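Local coordinates for protein carbamate kinase (Mycoplasma penetrans, PDB 4AXS) that probably transfers a phosphate between carbamoyl phosphate and ADP, yielding ATP, as the carbamate kinase step of the arginine deiminase pathway, at residues I27-G32 with V249-V254; M76-F81 with A97-M102; K126-F131 with V205-G210; V229-F234 with M291-K296; A242-I247 with P306-I311. All coordinates share one frame; numbering follows the deposited sequence.

Contact 1 of 5, residues I27-G32 with V249-V254. With SO4 (sulfate ion), chain C.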
# COMPACT_ATOMS: atom_id res chain seq x y z
N ILE A 27 7.22 12.62 16.95
CA ILE A 27 6.02 12.04 17.56
C ILE A 27 5.38 10.95 16.71
O ILE A 27 4.98 11.19 15.57
CB ILE A 27 4.95 13.12 17.79
CG1 ILE A 27 5.51 14.25 18.66
CG2 ILE A 27 3.72 12.49 18.41
CD1 ILE A 27 4.70 15.53 18.59
N VAL A 28 5.26 9.75 17.27
CA VAL A 28 4.59 8.65 16.60
C VAL A 28 3.18 8.52 17.10
O VAL A 28 2.94 8.36 18.30
CB VAL A 28 5.30 7.31 16.84
CG1 VAL A 28 4.46 6.18 16.29
CG2 VAL A 28 6.68 7.32 16.19
N ILE A 29 2.22 8.59 16.18
CA ILE A 29 0.82 8.55 16.55
C ILE A 29 0.15 7.31 15.98
O ILE A 29 0.33 6.99 14.82
CB ILE A 29 0.07 9.82 16.07
CG1 ILE A 29 0.83 11.08 16.51
CG2 ILE A 29 -1.34 9.87 16.63
CD1 ILE A 29 0.07 12.37 16.28
N ALA A 30 -0.63 6.62 16.81
CA ALA A 30 -1.30 5.39 16.40
C ALA A 30 -2.82 5.53 16.47
O ALA A 30 -3.38 5.75 17.53
CB ALA A 30 -0.83 4.22 17.26
N LEU A 31 -3.48 5.38 15.33
CA LEU A 31 -4.93 5.59 15.23
C LEU A 31 -5.72 4.29 15.14
O LEU A 31 -5.58 3.53 14.18
CB LEU A 31 -5.24 6.47 14.02
CG LEU A 31 -6.68 6.71 13.56
CD1 LEU A 31 -7.44 7.56 14.54
CD2 LEU A 31 -6.64 7.39 12.20
N GLY A 32 -6.56 4.02 16.14
CA GLY A 32 -7.30 2.78 16.18
C GLY A 32 -8.16 2.55 14.95
O GLY A 32 -8.62 3.49 14.33
N VAL A 249 2.07 8.58 20.95
CA VAL A 249 0.68 8.80 21.33
C VAL A 249 -0.24 7.71 20.82
O VAL A 249 -0.28 7.43 19.62
CB VAL A 249 0.13 10.12 20.78
CG1 VAL A 249 -1.36 10.25 21.12
CG2 VAL A 249 0.93 11.31 21.30
N VAL A 250 -1.00 7.12 21.73
CA VAL A 250 -1.95 6.08 21.41
C VAL A 250 -3.37 6.63 21.50
O VAL A 250 -3.85 6.94 22.60
CB VAL A 250 -1.80 4.90 22.39
CG1 VAL A 250 -2.91 3.88 22.20
CG2 VAL A 250 -0.40 4.26 22.25
N LEU A 251 -4.03 6.77 20.34
CA LEU A 251 -5.35 7.38 20.29
C LEU A 251 -6.40 6.35 20.60
O LEU A 251 -6.39 5.24 20.06
CB LEU A 251 -5.63 8.01 18.95
CG LEU A 251 -4.73 9.19 18.61
CD1 LEU A 251 -5.13 9.78 17.26
CD2 LEU A 251 -4.82 10.24 19.71
N THR A 252 -7.32 6.72 21.47
CA THR A 252 -8.23 5.77 22.06
C THR A 252 -9.37 6.56 22.65
O THR A 252 -9.23 7.75 22.90
CB THR A 252 -7.52 4.94 23.15
OG1 THR A 252 -8.28 3.77 23.45
CG2 THR A 252 -7.33 5.78 24.42
N ALA A 253 -10.50 5.91 22.89
CA ALA A 253 -11.74 6.62 23.20
C ALA A 253 -11.90 6.99 24.67
O ALA A 253 -13.03 7.03 25.17
CB ALA A 253 -12.94 5.80 22.73
N VAL A 254 -10.80 7.27 25.36
CA VAL A 254 -10.87 7.65 26.77
C VAL A 254 -10.07 8.91 27.07
O VAL A 254 -9.04 9.17 26.46
CB VAL A 254 -10.36 6.52 27.71
CG1 VAL A 254 -11.07 5.20 27.40
CG2 VAL A 254 -8.84 6.38 27.63
S SO4 C . -9.71 1.93 20.46
O1 SO4 C . -9.45 2.84 21.58
O2 SO4 C . -11.03 2.27 19.93
O3 SO4 C . -8.67 2.11 19.45
O4 SO4 C . -9.69 0.54 20.92
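V249 N gives its hydrogen to V28 O at 2.8 Å (N-H...O angle 152°), the first rung of a parallel pairing between strands 27-31 and 247-251. The ladder goes on with A30 N to V249 O at 2.9 Å and L251 N to A30 O at 3.1 Å. V249 O takes a second, softer donor as well, since I29 CA lies 3.4 Å from it in a CA-H...O contact. The segment axes differ by only 17°, evidence that the strands are nearly parallel. On the face carrying I29, V249 and L251, the CG2 branch of I29 does the touching: with CG1 beside the backbone N (chi1 -51°), CG2 lies anti to it and meets L251 CD1 at 3.8 Å. A30 and V250 face the other way, onto L236 and D233 of helix 232-242. Beyond the strand tip lies a sulfate, probably from the crystallisation liquor, which N34 also binds. A253 N reaches its O1 in a weak bond of 3.5 Å; the T252 approach is modelled too short to trust. An apolar sheet centre held by backbone bonds thus gives way to a strand end beside an anion, consistent with the phosphate-handling strand ends of amino acid kinases.

Contact 2 of 5, residues M76-F81 with A97-M102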
# COMPACT_ATOMS: atom_id res chain seq x y z
N MET A 76 -13.85 -6.59 7.27
CA MET A 76 -14.85 -6.33 6.26
C MET A 76 -14.46 -6.89 4.93
O MET A 76 -15.29 -7.32 4.16
CB MET A 76 -15.07 -4.85 6.08
CG MET A 76 -15.35 -4.43 4.67
SD MET A 76 -15.69 -2.67 4.57
CE MET A 76 -14.23 -2.13 3.73
N ILE A 77 -13.17 -6.86 4.66
CA ILE A 77 -12.65 -7.23 3.38
C ILE A 77 -12.54 -8.70 3.31
O ILE A 77 -12.71 -9.27 2.28
CB ILE A 77 -11.26 -6.63 3.15
CG1 ILE A 77 -11.35 -5.15 2.80
CG2 ILE A 77 -10.55 -7.38 2.06
CD1 ILE A 77 -10.09 -4.35 3.06
N PHE A 78 -12.21 -9.32 4.42
CA PHE A 78 -11.98 -10.74 4.46
C PHE A 78 -13.27 -11.55 4.47
O PHE A 78 -13.37 -12.58 3.82
CB PHE A 78 -11.14 -11.07 5.68
CG PHE A 78 -10.84 -12.50 5.83
CD1 PHE A 78 -9.76 -13.06 5.20
CD2 PHE A 78 -11.62 -13.29 6.63
CE1 PHE A 78 -9.47 -14.39 5.35
CE2 PHE A 78 -11.35 -14.61 6.79
CZ PHE A 78 -10.27 -15.16 6.15
N ASN A 79 -14.24 -11.07 5.21
CA ASN A 79 -15.59 -11.60 5.22
C ASN A 79 -16.13 -11.68 3.80
O ASN A 79 -16.31 -12.73 3.24
CB ASN A 79 -16.48 -10.67 6.00
CG ASN A 79 -16.41 -10.91 7.48
OD1 ASN A 79 -15.83 -11.87 7.91
ND2 ASN A 79 -17.00 -10.05 8.25
N ALA A 80 -16.37 -10.50 3.26
CA ALA A 80 -16.72 -10.27 1.88
C ALA A 80 -16.20 -11.24 0.82
O ALA A 80 -16.88 -11.47 -0.15
CB ALA A 80 -16.34 -8.86 1.50
N PHE A 81 -15.02 -11.79 0.97
CA PHE A 81 -14.50 -12.65 -0.08
C PHE A 81 -15.04 -14.00 0.20
O PHE A 81 -14.99 -14.92 -0.59
CB PHE A 81 -13.00 -12.71 -0.00
CG PHE A 81 -12.30 -11.79 -0.94
CD1 PHE A 81 -12.29 -12.02 -2.27
CD2 PHE A 81 -11.64 -10.69 -0.46
CE1 PHE A 81 -11.62 -11.16 -3.12
CE2 PHE A 81 -10.99 -9.83 -1.30
CZ PHE A 81 -10.98 -10.07 -2.63
N ALA A 97 -3.64 -12.74 5.46
CA ALA A 97 -2.51 -11.90 5.06
C ALA A 97 -2.89 -11.00 3.90
O ALA A 97 -2.69 -9.78 3.96
CB ALA A 97 -1.30 -12.73 4.70
N GLU A 98 -3.45 -11.59 2.85
CA GLU A 98 -3.78 -10.83 1.65
C GLU A 98 -4.86 -9.77 1.93
O GLU A 98 -4.83 -8.69 1.35
CB GLU A 98 -4.17 -11.74 0.46
CG GLU A 98 -2.98 -12.42 -0.24
CD GLU A 98 -2.55 -13.74 0.42
OE1 GLU A 98 -3.24 -14.19 1.36
OE2 GLU A 98 -1.53 -14.33 0.01
N ALA A 99 -5.80 -10.09 2.81
CA ALA A 99 -6.81 -9.11 3.23
C ALA A 99 -6.25 -7.99 4.12
O ALA A 99 -6.84 -6.91 4.23
CB ALA A 99 -7.97 -9.81 3.92
N GLY A 100 -5.11 -8.25 4.76
CA GLY A 100 -4.38 -7.20 5.44
C GLY A 100 -3.64 -6.33 4.43
O GLY A 100 -3.45 -5.13 4.64
N GLY A 101 -3.22 -6.94 3.33
CA GLY A 101 -2.55 -6.21 2.28
C GLY A 101 -3.52 -5.21 1.68
O GLY A 101 -3.19 -4.03 1.50
N MET A 102 -4.73 -5.68 1.41
CA MET A 102 -5.79 -4.85 0.87
C MET A 102 -6.25 -3.83 1.90
O MET A 102 -6.62 -2.70 1.56
CB MET A 102 -6.98 -5.72 0.46
CG MET A 102 -6.62 -6.85 -0.49
SD MET A 102 -8.07 -7.86 -0.82
CE MET A 102 -7.36 -9.15 -1.87
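The short helical segments 76-81 and 97-102 run at 126° to each other with their axes 9.1 Å apart at closest approach, and the nearest pair of CA atoms, those of F78 and A99, is 5.6 Å apart. No hydrogen bond crosses; the contact is carried by side chains. At its narrow point the methyl of A99 is received by two residues of the other helix. A99 CB lies 3.8 Å from F78 CB and touches the phenyl ring at the edge, close to its plane, while I77 CG2 comes in from the preceding position at 4.0 Å. One turn further along, M102 takes over. Its chain is extended beyond CG (chi2 177°), which carries the sulfur across to F81, and the two side chains arrive from opposite directions. M102 SD is 3.6 Å from F81 CE2 and 4.8 Å from the ring centroid, 73° off the ring normal: an oblique Met-aromatic contact. The same sulfur rests against I77 CG2 at 3.8 Å, crossing that side chain at a slant, so one thioether bridges a branched aliphatic group and an aromatic one. These segments belong to helices 71-83 and 96-121, successive in the chain, and their pairing lies at the dimer interface. M102 packs on M102 of the second subunit, and I77 on F81 of that subunit, while E98 OE2 accepts a hydrogen bond from H110 NE2 of the same neighbour. Within the chain, the F78 ring also meets that of F96 edge-to-face, and V94 touches both F81 and M102.

Contact 3 of 5, residues K126-F131 with V205-G210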
# COMPACT_ATOMS: atom_id res chain seq x y z
N LYS A 126 5.48 19.27 2.10
CA LYS A 126 6.06 18.05 2.66
C LYS A 126 5.48 16.85 1.93
O LYS A 126 4.30 16.84 1.60
CB LYS A 126 5.73 17.93 4.14
CG LYS A 126 6.93 17.93 5.05
CD LYS A 126 6.54 18.10 6.50
CE LYS A 126 7.78 18.32 7.36
NZ LYS A 126 8.70 19.32 6.72
N ASP A 127 6.30 15.83 1.69
CA ASP A 127 5.76 14.64 1.04
C ASP A 127 5.18 13.65 2.05
O ASP A 127 5.92 13.13 2.91
CB ASP A 127 6.81 13.97 0.16
CG ASP A 127 6.96 14.64 -1.19
OD1 ASP A 127 5.95 15.18 -1.71
OD2 ASP A 127 8.08 14.63 -1.75
N VAL A 128 3.87 13.40 1.95
CA VAL A 128 3.25 12.33 2.73
C VAL A 128 3.38 11.00 2.00
O VAL A 128 3.03 10.90 0.83
CB VAL A 128 1.76 12.60 3.04
CG1 VAL A 128 1.28 11.66 4.13
CG2 VAL A 128 1.53 14.03 3.49
N LEU A 129 3.91 9.99 2.70
CA LEU A 129 4.16 8.66 2.15
C LEU A 129 3.37 7.56 2.87
O LEU A 129 3.10 7.67 4.06
CB LEU A 129 5.66 8.35 2.25
CG LEU A 129 6.62 8.77 1.14
CD1 LEU A 129 6.05 9.92 0.33
CD2 LEU A 129 7.99 9.12 1.71
N TYR A 130 3.00 6.50 2.15
CA TYR A 130 2.40 5.31 2.76
C TYR A 130 3.16 4.08 2.33
O TYR A 130 3.04 3.65 1.18
CB TYR A 130 0.91 5.11 2.41
CG TYR A 130 0.26 4.04 3.28
CD1 TYR A 130 0.46 2.68 3.01
CD2 TYR A 130 -0.50 4.39 4.39
CE1 TYR A 130 -0.10 1.70 3.82
CE2 TYR A 130 -1.07 3.42 5.21
CZ TYR A 130 -0.87 2.09 4.93
OH TYR A 130 -1.44 1.15 5.76
N PHE A 131 3.95 3.51 3.24
CA PHE A 131 4.67 2.28 2.96
C PHE A 131 3.82 1.06 3.31
O PHE A 131 3.42 0.87 4.45
CB PHE A 131 5.97 2.22 3.76
CG PHE A 131 6.86 3.40 3.56
CD1 PHE A 131 6.75 4.51 4.38
CD2 PHE A 131 7.82 3.40 2.56
CE1 PHE A 131 7.57 5.61 4.20
CE2 PHE A 131 8.65 4.50 2.38
CZ PHE A 131 8.52 5.61 3.21
N VAL A 205 6.51 13.06 5.97
CA VAL A 205 5.51 12.52 6.88
C VAL A 205 5.08 11.12 6.42
O VAL A 205 4.33 10.97 5.45
CB VAL A 205 4.30 13.46 7.04
CG1 VAL A 205 3.88 14.00 5.70
CG2 VAL A 205 3.14 12.74 7.72
N CYS A 206 5.58 10.11 7.13
CA CYS A 206 5.52 8.71 6.72
C CYS A 206 4.45 7.90 7.43
O CYS A 206 4.43 7.82 8.65
CB CYS A 206 6.86 8.04 7.04
SG CYS A 206 8.30 8.88 6.42
N ILE A 207 3.59 7.24 6.65
CA ILE A 207 2.56 6.38 7.21
C ILE A 207 3.00 4.93 7.11
O ILE A 207 3.24 4.42 6.01
CB ILE A 207 1.21 6.58 6.51
CG1 ILE A 207 0.90 8.07 6.38
CG2 ILE A 207 0.11 5.84 7.26
CD1 ILE A 207 -0.32 8.37 5.54
N VAL A 208 3.10 4.27 8.26
CA VAL A 208 3.59 2.90 8.32
C VAL A 208 2.85 2.06 9.36
O VAL A 208 2.04 2.58 10.15
CB VAL A 208 5.07 2.85 8.67
CG1 VAL A 208 5.91 3.39 7.53
CG2 VAL A 208 5.33 3.62 9.95
N GLY A 209 3.15 0.77 9.38
CA GLY A 209 2.56 -0.15 10.34
C GLY A 209 1.05 -0.21 10.26
O GLY A 209 0.37 -0.37 11.29
N GLY A 210 0.51 -0.09 9.04
CA GLY A 210 -0.92 -0.17 8.83
C GLY A 210 -1.45 -1.50 9.35
O GLY A 210 -0.94 -2.55 8.97
O HOH W 1 1.57 0.48 6.33
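Backbone hydrogen bonds define this contact: L129 N to V205 O at 2.9 Å, I207 N to L129 O at 2.7 Å and F131 N to I207 O at 3.0 Å bind strand 128-130 to strand 205-207 in parallel, their axes 19° apart. An earlier bond, V205 N to D127 O, is bent to 125° and weak. CA-H...O contacts from V128 to V205 O and from Y130 to I207 O add to the ladder. Past the last rung a water continues the connection, donating to F131 O at 2.7 Å and accepting from G210 N at 3.0 Å.

Among the apolar contacts, V205 CG1, set between its backbone N and carbonyl carbon (chi1 44°), meets V128 CG2 at 3.2 Å as the two side chains cross obliquely. On the same face Y130 and I207 cross at about a right angle; I207 CG2 presses on the CD2 side of the ring, and I207 O lies above one ring face toward its rim. Y130 OH ends beside G210 CA, where H68 NE2 is its hydrogen-bond partner. On the L129 and C206 face, C206 CB lies in the plane of the F131 ring, 3.8 Å from CE1, and C206 SG keeps to the ring edge, 5.4 Å from the centroid. V208 lies alongside F131, its CG1 near CD1.

Helix 96-121 covers V128, V205 and Y130, while helix 193-201 packs on F131, C206 and V208. Strand 64-68 continues the sheet through backbone bonds between V66 and both C206 and V208, and F131 meets F131 of the second subunit.

Contact 4 of 5, residues V229-F234 with M291-K296. With SO4 (sulfate ion), chain B.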
# COMPACT_ATOMS: atom_id res chain seq x y z
N VAL A 229 -2.42 -11.73 13.13
CA VAL A 229 -2.37 -10.29 13.27
C VAL A 229 -1.23 -9.86 14.19
O VAL A 229 -0.60 -10.67 14.87
CB VAL A 229 -3.67 -9.72 13.86
CG1 VAL A 229 -4.85 -10.13 13.00
CG2 VAL A 229 -3.84 -10.19 15.29
N ILE A 230 -0.98 -8.56 14.19
CA ILE A 230 0.02 -7.98 15.04
C ILE A 230 -0.67 -6.79 15.61
O ILE A 230 -1.30 -6.03 14.88
CB ILE A 230 1.23 -7.56 14.23
CG1 ILE A 230 1.96 -8.82 13.74
CG2 ILE A 230 2.13 -6.66 15.06
CD1 ILE A 230 2.95 -8.58 12.68
N ASP A 231 -0.60 -6.65 16.93
CA ASP A 231 -1.23 -5.55 17.63
C ASP A 231 -0.57 -4.24 17.16
O ASP A 231 0.65 -4.07 17.29
CB ASP A 231 -1.06 -5.75 19.13
CG ASP A 231 -1.65 -4.61 19.94
OD1 ASP A 231 -1.04 -3.52 19.96
OD2 ASP A 231 -2.74 -4.81 20.52
N LYS A 232 -1.37 -3.35 16.60
CA LYS A 232 -0.87 -2.12 16.02
C LYS A 232 -0.14 -1.24 17.05
O LYS A 232 0.81 -0.53 16.70
CB LYS A 232 -1.99 -1.34 15.32
CG LYS A 232 -3.08 -0.76 16.24
CD LYS A 232 -2.76 0.66 16.66
CE LYS A 232 -4.01 1.42 17.04
NZ LYS A 232 -4.63 0.92 18.30
N ASP A 233 -0.57 -1.28 18.31
CA ASP A 233 0.13 -0.50 19.34
C ASP A 233 1.57 -1.02 19.56
O ASP A 233 2.52 -0.25 19.51
CB ASP A 233 -0.70 -0.42 20.64
CG ASP A 233 -2.08 0.24 20.42
OD1 ASP A 233 -2.15 1.33 19.82
OD2 ASP A 233 -3.10 -0.35 20.87
N PHE A 234 1.73 -2.32 19.75
CA PHE A 234 3.05 -2.95 19.76
C PHE A 234 3.84 -2.57 18.51
O PHE A 234 5.01 -2.17 18.58
CB PHE A 234 2.93 -4.48 19.74
CG PHE A 234 2.40 -5.09 21.01
CD1 PHE A 234 2.37 -4.39 22.20
CD2 PHE A 234 1.96 -6.41 21.01
CE1 PHE A 234 1.91 -4.98 23.34
CE2 PHE A 234 1.49 -7.00 22.18
CZ PHE A 234 1.46 -6.28 23.34
N MET A 291 -7.20 -2.10 26.80
CA MET A 291 -6.22 -1.19 27.38
C MET A 291 -4.86 -1.86 27.65
O MET A 291 -3.81 -1.23 27.50
CB MET A 291 -6.77 -0.58 28.67
CG MET A 291 -5.93 0.55 29.21
SD MET A 291 -5.99 2.01 28.15
CE MET A 291 -7.75 2.35 28.13
N LEU A 292 -4.89 -3.13 28.04
CA LEU A 292 -3.67 -3.82 28.45
C LEU A 292 -2.55 -3.70 27.42
O LEU A 292 -1.47 -3.22 27.75
CB LEU A 292 -3.97 -5.29 28.78
CG LEU A 292 -2.94 -6.04 29.62
CD1 LEU A 292 -2.50 -5.21 30.85
CD2 LEU A 292 -3.48 -7.41 30.05
N PRO A 293 -2.81 -4.13 26.17
CA PRO A 293 -1.82 -4.08 25.09
C PRO A 293 -1.30 -2.67 24.85
O PRO A 293 -0.11 -2.52 24.56
CB PRO A 293 -2.61 -4.55 23.86
CG PRO A 293 -3.67 -5.41 24.41
CD PRO A 293 -4.07 -4.75 25.71
N LYS A 294 -2.16 -1.66 24.97
CA LYS A 294 -1.76 -0.27 24.76
C LYS A 294 -0.83 0.17 25.88
O LYS A 294 0.18 0.84 25.65
CB LYS A 294 -2.97 0.65 24.71
CG LYS A 294 -4.14 0.14 23.90
CD LYS A 294 -5.31 1.09 23.98
CE LYS A 294 -5.93 1.29 22.60
NZ LYS A 294 -6.26 -0.02 21.96
N ILE A 295 -1.19 -0.21 27.09
CA ILE A 295 -0.37 0.07 28.26
C ILE A 295 0.99 -0.58 28.09
O ILE A 295 2.03 0.08 28.17
CB ILE A 295 -1.05 -0.49 29.52
CG1 ILE A 295 -2.33 0.28 29.82
CG2 ILE A 295 -0.07 -0.48 30.71
CD1 ILE A 295 -2.13 1.78 29.90
N LYS A 296 0.97 -1.89 27.88
CA LYS A 296 2.20 -2.65 27.75
C LYS A 296 3.10 -2.09 26.65
O LYS A 296 4.29 -1.83 26.86
CB LYS A 296 1.88 -4.12 27.49
CG LYS A 296 1.30 -4.85 28.69
CD LYS A 296 0.72 -6.21 28.29
CE LYS A 296 1.01 -7.28 29.34
NZ LYS A 296 0.39 -8.59 28.96
S SO4 B . -7.40 -1.90 16.23
O1 SO4 B . -7.05 -3.17 15.60
O2 SO4 B . -7.43 -0.90 15.16
O3 SO4 B . -8.71 -1.93 16.87
O4 SO4 B . -6.43 -1.55 17.28
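D233 and K294 form the close part of this contact: the D233 carboxylate crosses the lysine chain obliquely, with OD2 3.2 Å from K294 CG. D233 OD2 also makes a weak salt bridge to K294 NZ at 3.4 Å; S290 O is the stronger partner of that ammonium. K232 NZ completes the network, meeting D233 OD1 at 2.9 Å from above the carboxylate plane. Beside it D231 OD2 packs on P293 CB at 3.4 Å, and F234 CE1 sits equally close, 3.4 Å, to P293 O. D231 is the N-cap of helix 232-242: its OD1 accepts from F234 N (3.0 Å, N-H...O 161°) and weakly from D233 N.

K296 forms the loose, exposed edge, offering only CB, 4.2 Å from F234 CE1 at the ring edge, before its chain leads away. Elsewhere K232, bent at chi2 and chi4, reaches a sulfate, NZ to O4 3.2 Å, an ion also bound by G33 N. K294 NZ is in a long, weak ion pair with another sulfate; the lysines are consistent with a phosphate-binding region. The contact brings together the starts of helices 232-242 and 292-302, with A297 touching D233 and F234, T252 against K294, and P187 of strand 187-190 against F234.

Contact 5 of 5, residues A242-I247 with P306-I311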
# COMPACT_ATOMS: atom_id res chain seq x y z
N ALA A 242 12.59 2.45 16.72
CA ALA A 242 13.54 2.45 15.60
C ALA A 242 13.79 3.84 15.00
O ALA A 242 14.90 4.15 14.61
CB ALA A 242 13.11 1.47 14.51
N VAL A 243 12.75 4.66 14.93
CA VAL A 243 12.90 6.05 14.50
C VAL A 243 13.35 6.91 15.68
O VAL A 243 13.77 8.05 15.51
CB VAL A 243 11.59 6.60 13.93
CG1 VAL A 243 11.27 5.93 12.60
CG2 VAL A 243 10.45 6.39 14.91
N ASN A 244 13.23 6.35 16.88
CA ASN A 244 13.68 7.02 18.10
C ASN A 244 13.06 8.40 18.31
O ASN A 244 13.77 9.38 18.56
CB ASN A 244 15.20 7.12 18.10
CG ASN A 244 15.76 7.23 19.50
OD1 ASN A 244 16.68 6.50 19.87
ND2 ASN A 244 15.21 8.14 20.30
N ALA A 245 11.73 8.46 18.21
CA ALA A 245 10.99 9.69 18.51
C ALA A 245 10.99 9.91 20.00
O ALA A 245 11.48 9.08 20.77
CB ALA A 245 9.56 9.60 18.01
N ASP A 246 10.40 11.02 20.41
CA ASP A 246 10.30 11.36 21.82
C ASP A 246 9.00 10.80 22.36
O ASP A 246 8.98 10.01 23.29
CB ASP A 246 10.31 12.88 21.98
CG ASP A 246 11.36 13.54 21.12
OD1 ASP A 246 12.51 13.04 21.11
OD2 ASP A 246 11.02 14.54 20.45
N ILE A 247 7.90 11.22 21.74
CA ILE A 247 6.57 10.84 22.18
C ILE A 247 5.95 9.73 21.31
O ILE A 247 6.18 9.66 20.09
CB ILE A 247 5.62 12.07 22.21
CG1 ILE A 247 6.20 13.20 23.06
CG2 ILE A 247 4.25 11.68 22.71
CD1 ILE A 247 7.01 14.23 22.28
N PRO A 306 14.54 8.04 30.02
CA PRO A 306 14.06 9.24 30.71
C PRO A 306 13.68 10.36 29.74
O PRO A 306 12.94 11.27 30.11
CB PRO A 306 15.27 9.64 31.56
CG PRO A 306 15.97 8.33 31.84
CD PRO A 306 15.78 7.50 30.61
N ASN A 307 14.18 10.29 28.51
CA ASN A 307 13.93 11.34 27.52
C ASN A 307 12.66 11.18 26.66
O ASN A 307 12.51 11.87 25.64
CB ASN A 307 15.17 11.54 26.63
CG ASN A 307 15.78 10.21 26.14
OD1 ASN A 307 16.11 10.09 24.96
ND2 ASN A 307 15.94 9.24 27.03
N ARG A 308 11.75 10.30 27.07
CA ARG A 308 10.58 9.97 26.24
C ARG A 308 9.35 9.60 27.06
O ARG A 308 9.46 8.98 28.12
CB ARG A 308 10.91 8.84 25.25
CG ARG A 308 11.45 7.56 25.90
CD ARG A 308 11.56 6.40 24.90
NE ARG A 308 12.38 6.73 23.74
CZ ARG A 308 12.82 5.85 22.84
NH1 ARG A 308 12.55 4.55 22.98
NH2 ARG A 308 13.56 6.26 21.82
N SER A 309 8.18 9.96 26.54
CA SER A 309 6.92 9.64 27.20
C SER A 309 5.97 8.92 26.25
O SER A 309 6.26 8.75 25.06
CB SER A 309 6.27 10.90 27.78
OG SER A 309 6.33 11.98 26.87
N ALA A 310 4.83 8.49 26.78
CA ALA A 310 3.79 7.87 25.96
C ALA A 310 2.46 8.40 26.42
O ALA A 310 2.17 8.44 27.62
CB ALA A 310 3.84 6.34 26.06
N ILE A 311 1.64 8.84 25.47
CA ILE A 311 0.39 9.45 25.86
C ILE A 311 -0.78 8.63 25.37
O ILE A 311 -0.86 8.33 24.19
CB ILE A 311 0.27 10.88 25.33
CG1 ILE A 311 1.41 11.74 25.89
CG2 ILE A 311 -1.08 11.47 25.70
CD1 ILE A 311 1.53 13.10 25.24
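D246 O is the atom on which segment 306-311 closes: S309 N donates to it in a weak bond of 3.3 Å, bent to 134°, while R308 CB lies against it at 3.0 Å. S309 O stands 3.5 Å from the same D246 O, two acceptors side by side, and takes instead the CA-H of I247, with CA 3.6 Å away. The apolar share of this shell is small. I247 and I311 lie side by side, pointing the same way, with I247 CG2 4.0 Å from I311 CD1, and I247 CG1 is equally far, 4.0 Å, from S309 OG.

R308 extends to the helix end of the loop at N244. Its CG sits between the backbone N and the carbonyl carbon (chi1 56°) and the chain bends again at chi3, bringing the guanidinium to the N244 side chain, with the amide and guanidinium planes 73° apart. R308 NH1 has a firm partner in F301 O and a long, weak ion pair with D241.

In the next shell, N244, with positive phi, ends helix 232-242 as the C-prime residue of a Schellman motif and so turns the chain toward strand 247-251. R26 holds that turn, its N bonded to D246 OD2 and its NH1 to V243 O. S309 and I311 bond to F248 of strand 247-251, and on the other side A310 pairs with I330 of strand 328-330. Across the segments themselves the polar link is therefore weak, and the strong bonds of D246 and R308 run to residues outside them.

In the fold
Contacts 1 and 3 are buried parallel strand pairings, joined through strand 64-68, and rely on regular backbone bonds; contact 5, partly buried, lies at the start of neighbouring strands of the same sheet as contact 1, where pairing is weak and a loop and an arginine take over. Contacts 1 and 5 meet directly, V250 N lying 2.7 Å from I311 O. Contact 4 is a surface contact of charged and capping groups; it touches contact 1 beside the sulfates, their centres about 11 Å apart. Contact 2 is buried but purely apolar, and like contact 3 it touches the second subunit. Contacts 2 and 5, centres about 33 Å apart, lie on opposite sides of the chain's centre.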